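Local coordinates for aspartokinase (Synechocystis, PDB 3L76), which probably catalyses ATP-dependent phosphorylation of aspartate to 4-phospho-L-aspartate, an entry step to lysine and threonine, and binds both of those amino acids between its ACT domains, at residues 6-11 against 231-236; 83-86 against 91-94; 266-271 against 400-405; 309-314 against 481-486; 494-499 against 525-530. All coordinates share one frame; numbering follows the deposited sequence. Where two conformers were deposited one is given.

How the contacts relate
Five contacts sample the two halves of the subunit. Contacts 1 and 2 belong to the amino acid kinase domain and reach the same mixed sheet, their centres about 18 Å apart; along the chain, contact 2 is nested inside the loop that contact 1 closes. Contacts 3, 4 and 5 follow in the regulatory half, built from ACT domains. Contacts 3 and 4 interleave along the sequence, with centres about 24 Å apart, and contact 5 comes later, its centre about 22 Å from that of contact 4. Kinase and ACT contacts are well separated: the centres of contacts 2 and 4 lie about 68 Å apart, and the bound lysine and threonine sit in the ACT half.

Contact 1. Residues 6-11 against 231-236; sequences QKFGGT and RSSWSD
Thr11 and Trp234 make the larger part of a sparse contact, with Phe8 and Ser233 meeting beside them. The indole presents the outer rim of its six-membered ring: CZ2 lies 3.8 Å from the backbone O of Thr11, which sits at the ring edge and near its plane, and CH2 is 4.0 Å from Thr11 OG1. The two side chains cross at about a right angle. The indole gets there because CG of Trp234 stands anti to its own carbonyl carbon (chi1 -62°), which swings the six-membered ring over to the threonine. In the second pair, Phe8 turns its ring edge to the hydroxyl of Ser233, with CD2 4.2 Å from OG. That hydroxyl is spoken for elsewhere: it is hydrogen-bonded to Ser12 OG, just past the first segment, and this gives the two loops a polar tie next to the van der Waals touch.

One shell further out, a weak bond spans the turn from Trp234 N to Ser232 OG (3.3 Å), while Arg25 reaches the backbone O of Ser233 and of Ser235. Phe8 stacks on Tyr174. The Lys-Phe-Gly-Gly-Thr run is the signature of the aspartokinase family, a glycine-rich turn at the end of the first strand. Strands 3-8 and 228-232 both run parallel to strand 170-175 and flank it, so the contact bridges the loops at their C-terminal ends, with helix 16-31 packing against both Phe8 and Trp234.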
# COMPACT_ATOMS: atom_id res chain seq x y z
N GLN A 6 9.87 -18.64 -9.36
CA GLN A 6 10.19 -18.86 -7.95
C GLN A 6 9.29 -18.03 -7.04
O GLN A 6 8.89 -16.93 -7.39
CB GLN A 6 11.66 -18.54 -7.67
CG GLN A 6 12.66 -19.34 -8.49
CD GLN A 6 14.10 -19.04 -8.09
OE1 GLN A 6 14.37 -18.11 -7.32
NE2 GLN A 6 15.03 -19.82 -8.62
N LYS A 7 8.95 -18.59 -5.88
CA LYS A 7 8.16 -17.86 -4.89
C LYS A 7 8.85 -17.95 -3.55
O LYS A 7 9.43 -18.98 -3.21
CB LYS A 7 6.72 -18.40 -4.79
CG LYS A 7 6.38 -19.00 -3.43
CD LYS A 7 5.47 -18.10 -2.58
CE LYS A 7 5.27 -18.73 -1.20
NZ LYS A 7 4.25 -18.06 -0.35
N PHE A 8 8.82 -16.84 -2.81
CA PHE A 8 9.46 -16.76 -1.50
C PHE A 8 8.46 -16.28 -0.47
O PHE A 8 7.84 -15.23 -0.64
CB PHE A 8 10.66 -15.82 -1.55
CG PHE A 8 11.79 -16.32 -2.41
CD1 PHE A 8 11.84 -16.00 -3.76
CD2 PHE A 8 12.79 -17.12 -1.87
CE1 PHE A 8 12.89 -16.46 -4.56
CE2 PHE A 8 13.83 -17.58 -2.66
CZ PHE A 8 13.89 -17.25 -4.00
N GLY A 9 8.31 -17.05 0.60
CA GLY A 9 7.36 -16.73 1.65
C GLY A 9 7.85 -15.65 2.60
O GLY A 9 8.98 -15.19 2.50
N GLY A 10 6.97 -15.26 3.52
CA GLY A 10 7.25 -14.20 4.48
C GLY A 10 8.57 -14.34 5.20
O GLY A 10 9.43 -13.47 5.08
N THR A 11 8.74 -15.42 5.94
CA THR A 11 9.95 -15.62 6.74
C THR A 11 11.22 -15.53 5.91
O THR A 11 12.23 -15.01 6.37
CB THR A 11 9.94 -16.98 7.44
OG1 THR A 11 9.78 -18.02 6.47
CG2 THR A 11 8.80 -17.05 8.45
N ARG A 231 11.25 -26.24 -1.35
CA ARG A 231 12.65 -26.18 -0.92
C ARG A 231 12.80 -25.21 0.23
O ARG A 231 11.83 -24.57 0.64
CB ARG A 231 13.55 -25.76 -2.08
CG ARG A 231 13.73 -26.81 -3.16
CD ARG A 231 14.01 -26.18 -4.52
NE ARG A 231 15.43 -26.11 -4.86
CZ ARG A 231 15.98 -26.75 -5.87
NH1 ARG A 231 15.24 -27.52 -6.67
NH2 ARG A 231 17.29 -26.63 -6.10
N SER A 232 14.01 -25.11 0.76
CA SER A 232 14.31 -24.16 1.83
C SER A 232 15.26 -23.09 1.34
O SER A 232 16.13 -23.36 0.51
CB SER A 232 14.93 -24.87 3.02
OG SER A 232 15.40 -23.90 3.94
N SER A 233 15.11 -21.89 1.88
CA SER A 233 15.93 -20.74 1.51
C SER A 233 17.30 -20.75 2.17
O SER A 233 18.28 -20.28 1.60
CB SER A 233 15.21 -19.43 1.87
OG SER A 233 13.86 -19.47 1.46
N TRP A 234 17.37 -21.30 3.38
CA TRP A 234 18.61 -21.34 4.15
C TRP A 234 19.45 -22.56 3.80
O TRP A 234 20.26 -23.02 4.60
CB TRP A 234 18.30 -21.33 5.65
CG TRP A 234 17.59 -20.09 6.10
CD1 TRP A 234 18.12 -19.03 6.77
CD2 TRP A 234 16.20 -19.79 5.91
NE1 TRP A 234 17.15 -18.09 7.02
CE2 TRP A 234 15.96 -18.53 6.50
CE3 TRP A 234 15.13 -20.46 5.30
CZ2 TRP A 234 14.71 -17.93 6.49
CZ3 TRP A 234 13.89 -19.86 5.30
CH2 TRP A 234 13.69 -18.61 5.89
N SER A 235 19.25 -23.07 2.59
CA SER A 235 19.86 -24.33 2.17
C SER A 235 19.97 -24.37 0.66
O SER A 235 19.32 -23.59 -0.04
CB SER A 235 19.02 -25.51 2.68
OG SER A 235 19.31 -26.71 1.99
N ASP A 236 20.79 -25.27 0.15
CA ASP A 236 20.80 -25.54 -1.28
C ASP A 236 20.43 -27.00 -1.57
O ASP A 236 20.72 -27.54 -2.64
CB ASP A 236 22.15 -25.14 -1.91
CG ASP A 236 22.30 -23.63 -2.04
OD1 ASP A 236 22.95 -23.01 -1.17
OD2 ASP A 236 21.77 -23.05 -3.01

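Contact 2. Residues 83-86 against 91-94; sequences LALQ and PAIS
Leu85 and Ala92 point their side chains at each other, one from the helix and one from the strand that follows it after a short turn. Ala92 CB faces two parts of the leucine at once, 3.7 Å from CD1 and 3.9 Å from CB, so the methyl rests alongside the leucine rather than against one tip. The first torsion sets the branch, with CG anti to the carbonyl carbon (chi1 -80°), and a near-straight chi2 (160°) sends CD1 on to the alanine methyl. Gln86 comes in at the margin: its bond from the backbone leads off to one side, but the amide swings round until NE2 is 4.4 Å from Ala92 O, too far to count as a bond, and NE2 instead makes a weak hydrogen bond to Ser82 O.

Helix 63-87 thereby packs on strand 92-96, which runs parallel to strand 130-138; Leu85 also touches Val130 and Val132 there. The second subunit lies close, where Glu65 of that chain hydrogen-bonds Ser94 OG and packs on Leu83 and Gln86. The Leu85-Ala92 touch is apolar and gives no directional bond; a polar tie between helix and strand comes instead from Ser94 OG, bonded to Ile78 O and Ser82 OG.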
# COMPACT_ATOMS: atom_id res chain seq x y z
N LEU A 83 15.39 -3.84 -5.85
CA LEU A 83 16.48 -2.94 -5.53
C LEU A 83 17.72 -3.72 -5.11
O LEU A 83 18.84 -3.43 -5.55
CB LEU A 83 16.09 -2.00 -4.39
CG LEU A 83 15.19 -0.82 -4.76
CD1 LEU A 83 14.83 -0.04 -3.51
CD2 LEU A 83 15.87 0.06 -5.79
N ALA A 84 17.50 -4.71 -4.25
CA ALA A 84 18.56 -5.58 -3.77
C ALA A 84 19.24 -6.34 -4.91
O ALA A 84 20.45 -6.56 -4.87
CB ALA A 84 18.00 -6.56 -2.75
N LEU A 85 18.45 -6.75 -5.90
CA LEU A 85 18.96 -7.42 -7.09
C LEU A 85 19.81 -6.45 -7.91
O LEU A 85 20.88 -6.82 -8.41
CB LEU A 85 17.81 -7.93 -7.96
CG LEU A 85 17.13 -9.25 -7.55
CD1 LEU A 85 15.74 -9.38 -8.17
CD2 LEU A 85 18.00 -10.44 -7.95
N GLN A 86 19.32 -5.22 -8.04
CA GLN A 86 19.99 -4.19 -8.82
C GLN A 86 21.31 -3.75 -8.16
O GLN A 86 22.25 -3.37 -8.86
CB GLN A 86 19.06 -2.99 -9.02
CG GLN A 86 17.85 -3.28 -9.91
CD GLN A 86 16.96 -2.07 -10.11
OE1 GLN A 86 17.41 -1.01 -10.54
NE2 GLN A 86 15.68 -2.22 -9.80
N PRO A 91 19.84 -7.17 -13.39
CA PRO A 91 18.71 -6.44 -13.98
C PRO A 91 17.38 -7.06 -13.53
O PRO A 91 17.14 -8.24 -13.74
CB PRO A 91 18.91 -6.64 -15.48
CG PRO A 91 20.39 -6.83 -15.63
CD PRO A 91 20.83 -7.57 -14.40
N ALA A 92 16.55 -6.25 -12.89
CA ALA A 92 15.27 -6.70 -12.38
C ALA A 92 14.22 -5.65 -12.67
O ALA A 92 14.51 -4.63 -13.29
CB ALA A 92 15.36 -6.96 -10.89
N ILE A 93 12.99 -5.91 -12.24
CA ILE A 93 11.90 -4.96 -12.41
C ILE A 93 10.65 -5.42 -11.67
O ILE A 93 10.29 -6.59 -11.72
CB ILE A 93 11.54 -4.75 -13.89
CG1 ILE A 93 10.54 -3.60 -14.05
CG2 ILE A 93 11.03 -6.05 -14.53
CD1 ILE A 93 10.11 -3.36 -15.50
N SER A 94 9.98 -4.48 -11.01
CA SER A 94 8.76 -4.80 -10.27
C SER A 94 7.51 -4.51 -11.07
O SER A 94 7.26 -3.37 -11.45
CB SER A 94 8.71 -4.03 -8.96
OG SER A 94 9.89 -4.26 -8.20

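Contact 3. Residues 266-271 against 400-405; sequences YDADQA and IDQRDA
Tyr266 and Ala405 have their CA atoms 7.9 Å apart and Ala268 and Gln402 7.0 Å, a spacing that leaves the joining to side chains. The phenol carries most of it. Its CE1 meets Ala405 CB at 3.5 Å, on an oblique approach, and its hydroxyl reaches past to Gln402, donating to OE1 at 3.2 Å. The donor lies in the carbonyl plane, on a lone pair, with a C=O...O angle of 100°; OE1 in turn lies at the ring edge, and ring and amide are nearly coplanar, 26° apart. Gln402 bends at chi2 (55°) to bring its amide to the phenol. It was modelled in two conformers, so this bond may be held only part of the time. A leucine in place of Tyr266 would probably leave Gln402 OE1 without its hydroxyl partner and open a gap beside Ala405.

Each segment is braced internally by an Asx turn. Asp267 OD1 accepts from Asp269 N, and Asp401 OD1 from Arg403 N, while the Arg403 guanidinium grips the Asp401 carboxylate side-on through NE and NH2 (NH2 to OD2, 2.9 Å). The contact joins the end of strand 263-267 to an ACT domain's strand-to-helix turn. Strands 263-267 and 395-401 both pair antiparallel with strand 348-361; Tyr266 and Gln402 each pack on Ala356 of that middle strand, and the ring goes on to Ile409 of helix 405-415.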
# COMPACT_ATOMS: atom_id res chain seq x y z
N TYR A 266 -17.43 -40.57 -11.36
CA TYR A 266 -18.44 -41.62 -11.46
C TYR A 266 -17.80 -42.94 -11.83
O TYR A 266 -17.06 -43.00 -12.79
CB TYR A 266 -19.52 -41.26 -12.48
CG TYR A 266 -20.39 -42.42 -12.95
CD1 TYR A 266 -21.12 -43.20 -12.06
CD2 TYR A 266 -20.50 -42.70 -14.30
CE1 TYR A 266 -21.93 -44.24 -12.51
CE2 TYR A 266 -21.30 -43.73 -14.75
CZ TYR A 266 -22.00 -44.49 -13.85
OH TYR A 266 -22.79 -45.52 -14.32
N ASP A 267 -18.10 -43.99 -11.07
CA ASP A 267 -17.53 -45.33 -11.30
C ASP A 267 -18.61 -46.40 -11.16
O ASP A 267 -19.11 -46.68 -10.07
CB ASP A 267 -16.39 -45.60 -10.31
CG ASP A 267 -15.75 -46.96 -10.51
OD1 ASP A 267 -16.20 -47.74 -11.38
OD2 ASP A 267 -14.79 -47.24 -9.77
N ALA A 268 -18.96 -47.00 -12.28
CA ALA A 268 -20.05 -47.98 -12.28
C ALA A 268 -19.57 -49.40 -12.00
O ALA A 268 -20.36 -50.29 -11.68
CB ALA A 268 -20.81 -47.91 -13.61
N ASP A 269 -18.26 -49.61 -12.09
CA ASP A 269 -17.69 -50.93 -11.88
C ASP A 269 -17.46 -51.13 -10.38
O ASP A 269 -16.33 -51.10 -9.89
CB ASP A 269 -16.39 -51.06 -12.67
CG ASP A 269 -15.84 -52.47 -12.67
OD1 ASP A 269 -16.57 -53.40 -12.26
OD2 ASP A 269 -14.68 -52.63 -13.07
N GLN A 270 -18.57 -51.31 -9.67
CA GLN A 270 -18.57 -51.39 -8.21
C GLN A 270 -19.59 -52.43 -7.75
O GLN A 270 -20.65 -52.58 -8.36
CB GLN A 270 -18.93 -50.01 -7.60
CG GLN A 270 -17.89 -48.92 -7.82
CD GLN A 270 -16.87 -48.82 -6.68
OE1 GLN A 270 -17.18 -49.07 -5.52
NE2 GLN A 270 -15.64 -48.42 -7.03
N ALA A 271 -19.26 -53.14 -6.68
CA ALA A 271 -20.18 -54.08 -6.03
C ALA A 271 -19.84 -54.16 -4.55
O ALA A 271 -18.67 -54.19 -4.16
CB ALA A 271 -20.11 -55.46 -6.69
N ILE A 400 -24.66 -45.05 -4.59
CA ILE A 400 -26.06 -44.88 -4.99
C ILE A 400 -26.55 -46.03 -5.88
O ILE A 400 -25.77 -46.81 -6.43
CB ILE A 400 -26.29 -43.56 -5.78
CG1 ILE A 400 -25.38 -43.50 -7.00
CG2 ILE A 400 -26.06 -42.33 -4.90
CD1 ILE A 400 -25.89 -42.56 -8.05
N ASP A 401 -27.86 -46.14 -6.00
CA ASP A 401 -28.41 -47.07 -6.96
C ASP A 401 -27.90 -46.72 -8.36
O ASP A 401 -28.08 -45.59 -8.83
CB ASP A 401 -29.93 -47.02 -6.95
CG ASP A 401 -30.57 -48.23 -7.64
OD1 ASP A 401 -30.22 -48.53 -8.81
OD2 ASP A 401 -31.44 -48.87 -7.02
N GLN A 402 -27.29 -47.70 -9.02
CA GLN A 402 -26.78 -47.53 -10.38
C GLN A 402 -27.78 -46.85 -11.30
O GLN A 402 -27.40 -46.08 -12.18
CB GLN A 402 -26.39 -48.88 -10.98
CG GLN A 402 -26.25 -48.88 -12.50
CD GLN A 402 -25.28 -47.82 -12.99
OE1 GLN A 402 -24.38 -47.39 -12.25
NE2 GLN A 402 -25.45 -47.38 -14.23
N ARG A 403 -29.06 -47.12 -11.12
CA ARG A 403 -30.07 -46.51 -11.99
C ARG A 403 -30.18 -44.98 -11.82
O ARG A 403 -30.74 -44.31 -12.68
CB ARG A 403 -31.43 -47.16 -11.77
CG ARG A 403 -31.55 -48.54 -12.36
CD ARG A 403 -32.82 -49.21 -11.88
NE ARG A 403 -32.83 -49.32 -10.43
CZ ARG A 403 -33.78 -49.94 -9.74
NH1 ARG A 403 -34.78 -50.51 -10.38
NH2 ARG A 403 -33.70 -49.98 -8.42
N ASP A 404 -29.68 -44.46 -10.71
CA ASP A 404 -29.82 -43.04 -10.39
C ASP A 404 -28.62 -42.26 -10.93
O ASP A 404 -28.60 -41.03 -10.91
CB ASP A 404 -29.93 -42.83 -8.86
CG ASP A 404 -31.28 -43.23 -8.29
OD1 ASP A 404 -32.29 -43.24 -9.04
OD2 ASP A 404 -31.33 -43.54 -7.08
N ALA A 405 -27.62 -42.98 -11.41
CA ALA A 405 -26.33 -42.40 -11.79
C ALA A 405 -26.39 -41.26 -12.82
O ALA A 405 -25.74 -40.24 -12.66
CB ALA A 405 -25.38 -43.50 -12.29

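Contact 4. Residues 309-314 against 481-486; sequences GNSNDI and RCRINQ. With SO4 (sulfate ion), chain G.
Asp313 and Arg483 supply the charge pairing, though at arm's length: OD1 and NH1 stand 3.6 Å apart, a long salt bridge. The two side chains lie antiparallel, each passing the other, and their flat groups are turned by 74°, with the carboxylate oxygen at the guanidinium edge. The arginine bends at chi3 (-73°) to bring the group round. Asp313 OD1 has a further tie, to the backbone N of Arg277.

Two waters supplement the long salt bridge. Water 2 donates to Asp313 OD1 and accepts from Arg483 NH1, both at 2.7 Å, sitting in the guanidinium plane at its edge. Water 1 spans the other carboxylate oxygen and the opposite backbone, donating to Asp313 OD2 (2.8 Å) and to Arg481 O.

These residues link two ACT domains, the strand 311-318 belonging to the first and the loop between strands 475-479 and 490-498 to the third. Asn312, next to the pairing but facing the other way, touches a bound threonine, and Ser311 has its side chain about 7 Å from that ligand; the contact thus backs onto a threonine-binding pocket lined by Asp280 and Gln304, probably a regulatory one.

Anion binding makes the third kind. A sulfate, probably from the crystallisation liquor, takes a hydrogen bond from Ser311 OG to O2, another from Asn310 N to O3 (3.2 Å), and one from Arg277 NH2. Arg483 NH2 comes to 3.3 Å from sulfate O1, near the guanidinium plane, and lies 3.7 Å from Ser311 OG.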
# COMPACT_ATOMS: atom_id res chain seq x y z
N GLY A 309 -24.37 -51.23 19.57
CA GLY A 309 -24.16 -52.04 20.76
C GLY A 309 -22.71 -52.49 20.84
O GLY A 309 -21.79 -51.69 20.68
N ASN A 310 -22.50 -53.78 21.05
CA ASN A 310 -21.14 -54.29 21.18
C ASN A 310 -20.58 -54.84 19.87
O ASN A 310 -19.66 -55.66 19.85
CB ASN A 310 -21.08 -55.34 22.29
CG ASN A 310 -21.68 -54.82 23.58
OD1 ASN A 310 -21.13 -53.90 24.18
ND2 ASN A 310 -22.82 -55.40 24.00
N SER A 311 -21.13 -54.38 18.76
CA SER A 311 -20.65 -54.86 17.48
C SER A 311 -20.67 -53.78 16.39
O SER A 311 -21.08 -52.65 16.63
CB SER A 311 -21.45 -56.10 17.07
OG SER A 311 -22.83 -55.84 17.10
N ASN A 312 -20.21 -54.12 15.20
CA ASN A 312 -20.25 -53.17 14.08
C ASN A 312 -20.43 -53.89 12.75
O ASN A 312 -20.34 -55.11 12.69
CB ASN A 312 -18.97 -52.33 14.04
CG ASN A 312 -19.20 -50.94 13.47
OD1 ASN A 312 -20.15 -50.71 12.73
ND2 ASN A 312 -18.33 -50.01 13.82
N ASP A 313 -20.68 -53.14 11.68
CA ASP A 313 -20.64 -53.70 10.33
C ASP A 313 -19.34 -53.27 9.63
O ASP A 313 -18.71 -52.27 9.99
CB ASP A 313 -21.84 -53.25 9.52
CG ASP A 313 -23.16 -53.48 10.23
OD1 ASP A 313 -23.33 -54.51 10.92
OD2 ASP A 313 -24.04 -52.61 10.07
N ILE A 314 -18.92 -54.04 8.64
CA ILE A 314 -17.82 -53.64 7.79
C ILE A 314 -18.23 -53.78 6.32
O ILE A 314 -18.65 -54.85 5.88
CB ILE A 314 -16.56 -54.44 8.06
CG1 ILE A 314 -16.14 -54.27 9.52
CG2 ILE A 314 -15.45 -53.99 7.12
CD1 ILE A 314 -14.88 -55.02 9.91
N ARG A 481 -28.05 -50.06 6.59
CA ARG A 481 -29.30 -49.85 7.30
C ARG A 481 -29.22 -50.42 8.72
O ARG A 481 -28.61 -51.47 8.96
CB ARG A 481 -30.46 -50.47 6.55
CG ARG A 481 -30.77 -49.72 5.28
CD ARG A 481 -31.97 -50.27 4.55
NE ARG A 481 -32.58 -49.26 3.68
CZ ARG A 481 -33.66 -49.46 2.95
NH1 ARG A 481 -34.28 -50.64 2.97
NH2 ARG A 481 -34.14 -48.48 2.19
N CYS A 482 -29.81 -49.70 9.67
CA CYS A 482 -29.89 -50.13 11.07
C CYS A 482 -30.69 -51.43 11.20
O CYS A 482 -31.75 -51.58 10.57
CB CYS A 482 -30.60 -49.06 11.90
SG CYS A 482 -29.91 -47.44 11.79
N ARG A 483 -30.22 -52.36 12.02
CA ARG A 483 -31.07 -53.53 12.34
C ARG A 483 -32.21 -53.15 13.30
O ARG A 483 -31.99 -52.81 14.47
CB ARG A 483 -30.25 -54.68 12.90
CG ARG A 483 -28.87 -54.79 12.30
CD ARG A 483 -28.11 -55.92 12.94
NE ARG A 483 -27.67 -55.65 14.31
CZ ARG A 483 -26.50 -55.08 14.62
NH1 ARG A 483 -25.67 -54.69 13.65
NH2 ARG A 483 -26.16 -54.90 15.90
N ILE A 484 -33.44 -53.24 12.78
CA ILE A 484 -34.66 -52.92 13.53
C ILE A 484 -35.81 -53.86 13.11
O ILE A 484 -35.93 -54.22 11.93
CB ILE A 484 -35.11 -51.43 13.36
CG1 ILE A 484 -35.64 -51.15 11.95
CG2 ILE A 484 -33.98 -50.47 13.70
CD1 ILE A 484 -36.38 -49.83 11.84
N ASN A 485 -36.64 -54.27 14.07
CA ASN A 485 -37.75 -55.21 13.81
C ASN A 485 -38.63 -54.70 12.69
O ASN A 485 -38.36 -54.95 11.51
CB ASN A 485 -38.57 -55.45 15.09
CG ASN A 485 -39.55 -56.63 14.96
OD1 ASN A 485 -40.68 -56.47 14.51
ND2 ASN A 485 -39.11 -57.81 15.40
N GLN A 486 -39.69 -53.98 13.05
CA GLN A 486 -40.56 -53.36 12.06
C GLN A 486 -40.23 -51.88 11.93
O GLN A 486 -39.42 -51.35 12.69
CB GLN A 486 -42.03 -53.55 12.45
S SO4 G . -25.01 -56.72 19.62
O1 SO4 G . -25.50 -55.46 19.13
O2 SO4 G . -24.02 -57.42 18.84
O3 SO4 G . -24.40 -56.40 20.89
O4 SO4 G . -26.13 -57.61 19.62
O HOH W 1 -26.42 -51.56 11.14
O HOH W 2 -26.00 -54.96 11.01

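Contact 5. Residues 494-499 against 525-530; sequences AFMVAE and KAIAKV
Met496 sets CG anti to its carbonyl carbon (chi1 -71°) and runs on nearly straight at chi2 (164°), carrying the sulfur out to Ile527, which sends CG1 between its backbone N and carbonyl carbon (chi1 64°); together these torsions bring sulfur and methyl into touch. Ile527 CD1 rests 3.7 Å from Met496 SD and 3.9 Å from Met496 CG, the two side chains meeting at a slant. Both also pack on Val571 of strand 567-573, so a buried apolar patch holds the segments together.

Strands 490-498 and 520-533 each pair antiparallel with strand 437-453, in keeping with the beta-alpha-beta-beta-alpha-beta fold of ACT domains, and the broken strand 520-533 probably leads on into the next such unit. Lys529, on the same side as Ile527, forms a salt bridge to Asp474 of a lysine pocket, and the Met496 side chain lies about 9 Å from a bound lysine.

Toward the surface, Glu499 and Lys525 run with extended chains past one another. Their charged ends are near but not paired, with Glu499 OE1 4.4 Å from Lys525 NZ, while OE1 touches the aliphatic CD at 4.1 Å. Glu499 OE2 and Lys525 O, 3.3 Å apart, are both acceptors and do not bond.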
# COMPACT_ATOMS: atom_id res chain seq x y z
N ALA A 494 -22.47 -40.88 11.14
CA ALA A 494 -21.43 -40.32 11.99
C ALA A 494 -20.62 -39.25 11.23
O ALA A 494 -20.41 -39.36 10.02
CB ALA A 494 -20.51 -41.43 12.48
N PHE A 495 -20.17 -38.23 11.95
CA PHE A 495 -19.36 -37.20 11.33
C PHE A 495 -18.45 -36.58 12.37
O PHE A 495 -18.66 -36.77 13.56
CB PHE A 495 -20.22 -36.12 10.66
CG PHE A 495 -21.03 -35.29 11.62
CD1 PHE A 495 -22.27 -35.72 12.05
CD2 PHE A 495 -20.54 -34.08 12.09
CE1 PHE A 495 -23.02 -34.94 12.95
CE2 PHE A 495 -21.29 -33.31 12.98
CZ PHE A 495 -22.53 -33.74 13.41
N MET A 496 -17.43 -35.85 11.93
CA MET A 496 -16.50 -35.25 12.87
C MET A 496 -16.36 -33.76 12.66
O MET A 496 -16.40 -33.27 11.53
CB MET A 496 -15.13 -35.93 12.79
CG MET A 496 -15.13 -37.33 13.36
SD MET A 496 -13.68 -38.24 12.86
CE MET A 496 -14.34 -39.29 11.57
N VAL A 497 -16.24 -33.04 13.78
CA VAL A 497 -16.02 -31.61 13.78
C VAL A 497 -15.01 -31.26 14.85
O VAL A 497 -14.72 -32.07 15.72
CB VAL A 497 -17.31 -30.81 14.04
CG1 VAL A 497 -18.29 -30.97 12.87
CG2 VAL A 497 -17.94 -31.21 15.36
N ALA A 498 -14.46 -30.05 14.76
CA ALA A 498 -13.57 -29.53 15.78
C ALA A 498 -14.29 -29.54 17.12
O ALA A 498 -15.45 -29.13 17.20
CB ALA A 498 -13.13 -28.12 15.40
N GLU A 499 -13.62 -30.00 18.17
CA GLU A 499 -14.20 -30.02 19.52
C GLU A 499 -14.86 -28.69 19.92
O GLU A 499 -15.84 -28.68 20.66
CB GLU A 499 -13.14 -30.41 20.56
CG GLU A 499 -12.53 -31.77 20.32
CD GLU A 499 -11.74 -32.27 21.52
OE1 GLU A 499 -11.65 -31.55 22.53
OE2 GLU A 499 -11.19 -33.40 21.44
N LYS A 525 -15.90 -37.09 22.39
CA LYS A 525 -14.79 -36.18 22.16
C LYS A 525 -13.45 -36.89 22.13
O LYS A 525 -12.50 -36.39 21.55
CB LYS A 525 -14.75 -35.10 23.24
CG LYS A 525 -15.69 -33.93 23.02
CD LYS A 525 -15.33 -32.77 23.93
CE LYS A 525 -15.99 -31.48 23.45
NZ LYS A 525 -15.51 -30.30 24.22
N ALA A 526 -13.37 -38.06 22.76
CA ALA A 526 -12.09 -38.73 22.95
C ALA A 526 -11.73 -39.66 21.80
O ALA A 526 -11.61 -40.87 21.98
CB ALA A 526 -12.08 -39.49 24.26
N ILE A 527 -11.53 -39.07 20.63
CA ILE A 527 -11.15 -39.82 19.44
C ILE A 527 -9.93 -39.20 18.76
O ILE A 527 -9.70 -37.99 18.85
CB ILE A 527 -12.28 -39.86 18.41
CG1 ILE A 527 -12.57 -38.44 17.91
CG2 ILE A 527 -13.52 -40.54 18.99
CD1 ILE A 527 -13.17 -38.37 16.52
N ALA A 528 -9.16 -40.04 18.08
CA ALA A 528 -8.09 -39.58 17.21
C ALA A 528 -8.31 -40.16 15.83
O ALA A 528 -8.89 -41.24 15.69
CB ALA A 528 -6.77 -40.01 17.75
N LYS A 529 -7.87 -39.45 14.80
CA LYS A 529 -7.92 -39.97 13.44
C LYS A 529 -6.52 -40.26 12.89
O LYS A 529 -5.67 -39.38 12.86
CB LYS A 529 -8.67 -39.04 12.50
CG LYS A 529 -8.86 -39.64 11.11
CD LYS A 529 -9.58 -38.71 10.18
CE LYS A 529 -8.77 -37.45 9.94
NZ LYS A 529 -9.45 -36.54 8.97
N VAL A 530 -6.30 -41.49 12.47
CA VAL A 530 -5.01 -41.90 11.92
C VAL A 530 -5.24 -42.22 10.46
O VAL A 530 -6.16 -42.96 10.12
CB VAL A 530 -4.47 -43.16 12.61
CG1 VAL A 530 -2.98 -43.17 12.57
CG2 VAL A 530 -4.94 -43.22 14.04